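Local coordinates for Peptide:N-glycosidase F (Elizabethkingia meningoseptica, PDB 3PMS), which hydrolyses the amide bond between an asparagine side chain and its N-linked glycan, freeing the sugar chain from glycoproteins and glycopeptides, at residues N223-Q228 and D265-S270. Residues are numbered along the deposited sequence; the frame is centred on the assembly and turned at random.
Sequences NTFQHQ and DVLNNS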
loop_
_atom_site.group_PDB
_atom_site.type_symbol
_atom_site.label_atom_id
_atom_site.label_comp_id
_atom_site.label_asym_id
_atom_site.label_seq_id
_atom_site.Cartn_x
_atom_site.Cartn_y
_atom_site.Cartn_z
ATOM N N ASN A 223 -14.877 -11.971 14.069
ATOM C CA ASN A 223 -13.610 -12.162 13.397
ATOM C C ASN A 223 -13.802 -12.914 12.110
ATOM O O ASN A 223 -14.360 -14.037 12.092
ATOM C CB ASN A 223 -12.693 -12.910 14.302
ATOM C CG ASN A 223 -12.261 -12.125 15.461
ATOM O OD1 ASN A 223 -12.504 -10.931 15.610
ATOM N ND2 ASN A 223 -11.514 -12.823 16.328
ATOM N N THR A 224 -13.412 -12.291 10.998
ATOM C CA THR A 224 -13.765 -12.766 9.643
ATOM C C THR A 224 -12.556 -13.098 8.734
ATOM O O THR A 224 -12.550 -14.108 7.994
ATOM C CB THR A 224 -14.717 -11.775 8.997
ATOM O OG1 THR A 224 -15.860 -11.690 9.818
ATOM C CG2 THR A 224 -15.203 -12.210 7.598
ATOM N N PHE A 225 -11.589 -12.174 8.695
ATOM C CA PHE A 225 -10.437 -12.322 7.834
ATOM C C PHE A 225 -9.139 -12.273 8.632
ATOM O O PHE A 225 -9.025 -11.464 9.543
ATOM C CB PHE A 225 -10.387 -11.207 6.781
ATOM C CG PHE A 225 -11.693 -11.012 6.018
ATOM C CD1 PHE A 225 -12.089 -11.961 5.090
ATOM C CD2 PHE A 225 -12.425 -9.870 6.189
ATOM C CE1 PHE A 225 -13.252 -11.761 4.336
ATOM C CE2 PHE A 225 -13.597 -9.640 5.415
ATOM C CZ PHE A 225 -13.995 -10.619 4.559
ATOM N N GLN A 226 -8.233 -13.176 8.313
ATOM C CA GLN A 226 -6.898 -13.197 8.971
ATOM C C GLN A 226 -5.851 -12.735 7.983
ATOM O O GLN A 226 -5.817 -13.180 6.817
ATOM C CB GLN A 226 -6.541 -14.606 9.499
ATOM C CG GLN A 226 -7.338 -14.988 10.711
ATOM C CD GLN A 226 -6.976 -16.358 11.255
ATOM O OE1 GLN A 226 -6.169 -17.100 10.692
ATOM N NE2 GLN A 226 -7.576 -16.685 12.389
ATOM N N HIS A 227 -4.921 -11.908 8.486
ATOM C CA HIS A 227 -3.758 -11.428 7.737
ATOM C C HIS A 227 -2.484 -11.975 8.385
ATOM O O HIS A 227 -2.103 -11.527 9.449
ATOM C CB HIS A 227 -3.729 -9.891 7.737
ATOM C CG HIS A 227 -4.837 -9.276 6.937
ATOM N ND1 HIS A 227 -5.036 -7.916 6.895
ATOM C CD2 HIS A 227 -5.726 -9.825 6.060
ATOM C CE1 HIS A 227 -6.061 -7.676 6.085
ATOM N NE2 HIS A 227 -6.511 -8.809 5.584
ATOM N N GLN A 228 -1.925 -13.007 7.800
ATOM C CA GLN A 228 -0.671 -13.582 8.244
ATOM C C GLN A 228 0.491 -12.752 7.670
ATOM O O GLN A 228 0.605 -12.628 6.422
ATOM C CB GLN A 228 -0.575 -14.998 7.785
ATOM C CG GLN A 228 0.729 -15.656 8.251
ATOM C CD GLN A 228 0.845 -17.091 7.735
ATOM O OE1 GLN A 228 1.607 -17.350 6.816
ATOM N NE2 GLN A 228 -0.002 -17.977 8.243
ATOM N N ASP A 265 -9.918 -9.144 0.627
ATOM C CA ASP A 265 -10.890 -9.877 1.472
ATOM C C ASP A 265 -12.276 -9.598 0.969
ATOM O O ASP A 265 -12.774 -8.471 1.047
ATOM C CB ASP A 265 -10.767 -9.478 2.940
ATOM C CG ASP A 265 -9.362 -9.800 3.536
ATOM O OD1 ASP A 265 -8.969 -10.962 3.431
ATOM O OD2 ASP A 265 -8.743 -8.843 4.054
ATOM N N VAL A 266 -12.954 -10.640 0.468
ATOM C CA VAL A 266 -14.271 -10.424 -0.195
ATOM C C VAL A 266 -15.366 -10.505 0.850
ATOM O O VAL A 266 -15.438 -11.467 1.654
ATOM C CB VAL A 266 -14.455 -11.462 -1.292
ATOM C CG1 VAL A 266 -15.875 -11.320 -1.914
ATOM C CG2 VAL A 266 -13.418 -11.302 -2.333
ATOM N N LEU A 267 -16.223 -9.506 0.871
ATOM C CA LEU A 267 -17.257 -9.305 1.879
ATOM C C LEU A 267 -18.485 -10.094 1.486
ATOM O O LEU A 267 -18.775 -10.274 0.310
ATOM C CB LEU A 267 -17.658 -7.845 2.001
ATOM C CG LEU A 267 -16.547 -6.958 2.583
ATOM C CD1 LEU A 267 -16.723 -5.505 2.261
ATOM C CD2 LEU A 267 -16.509 -7.126 4.146
ATOM N N ASN A 268 -19.193 -10.563 2.508
ATOM C CA ASN A 268 -20.484 -11.266 2.289
ATOM C C ASN A 268 -21.521 -10.367 1.680
ATOM O O ASN A 268 -21.719 -9.245 2.131
ATOM C CB ASN A 268 -20.987 -11.778 3.628
ATOM C CG ASN A 268 -22.013 -12.928 3.462
ATOM O OD1 ASN A 268 -21.678 -14.097 3.605
ATOM N ND2 ASN A 268 -23.190 -12.588 3.079
ATOM N N ASN A 269 -22.226 -10.880 0.666
ATOM C CA ASN A 269 -23.227 -10.054 -0.028
ATOM C C ASN A 269 -24.449 -9.674 0.813
ATOM O O ASN A 269 -25.175 -8.720 0.536
ATOM C CB ASN A 269 -23.685 -10.812 -1.298
ATOM C CG ASN A 269 -22.696 -10.743 -2.423
ATOM O OD1 ASN A 269 -22.691 -11.608 -3.355
ATOM N ND2 ASN A 269 -21.812 -9.776 -2.339
ATOM N N SER A 270 -24.618 -10.356 1.932
ATOM C CA SER A 270 -25.634 -9.992 2.900
ATOM C C SER A 270 -25.448 -8.575 3.405
ATOM O O SER A 270 -26.388 -7.966 3.915
ATOM C CB SER A 270 -25.620 -10.986 4.092
ATOM O OG SER A 270 -24.505 -10.730 4.971
#
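At one edge of the C-terminal jelly-roll domain, the outermost strands of two facing sheets, 222-229 and 263-266, are joined by side chains: Asp-265 reaches across to both Phe-225 and His-227. The carboxylate takes a hydrogen bond on the syn lone pair of OD2 from His-227 NE2, 2.7 Å away and nearly straight at 170°. Ring and carboxylate lie almost in one plane, with OD2 at the edge of the imidazole. Asp-265 also covers one face of Phe-225, its CB 3.4 Å from the ring centroid in a CH-pi contact and the carboxylate stacked toward the CG end, at 18° to the ring plane. Thr-224 CG2 covers the opposite face, so the phenyl is sandwiched. The outer rim of the ring meets the chain just beyond Asp-265: Val-266 O approaches Phe-225 CZ at 3.4 Å near the ring plane, and Leu-267 CD2 sits 4.1 Å from Phe-225 CE2. Phe-225 CG is anti to the carbonyl carbon (chi1 -50°), which brings one ring face against Asp-265. A classic beta bulge places Thr-224 and Phe-225 opposite the single residue Ile-217. At the other imidazole nitrogen, His-227 ND1 is hydrogen-bonded to Tyr-280 OH, so both are engaged and the ring's rotation is fixed. The nearby carboxylate may raise the histidine's proton affinity, and Asp-265 ties the two edge strands together through one hydrogen bond and one CH-pi contact.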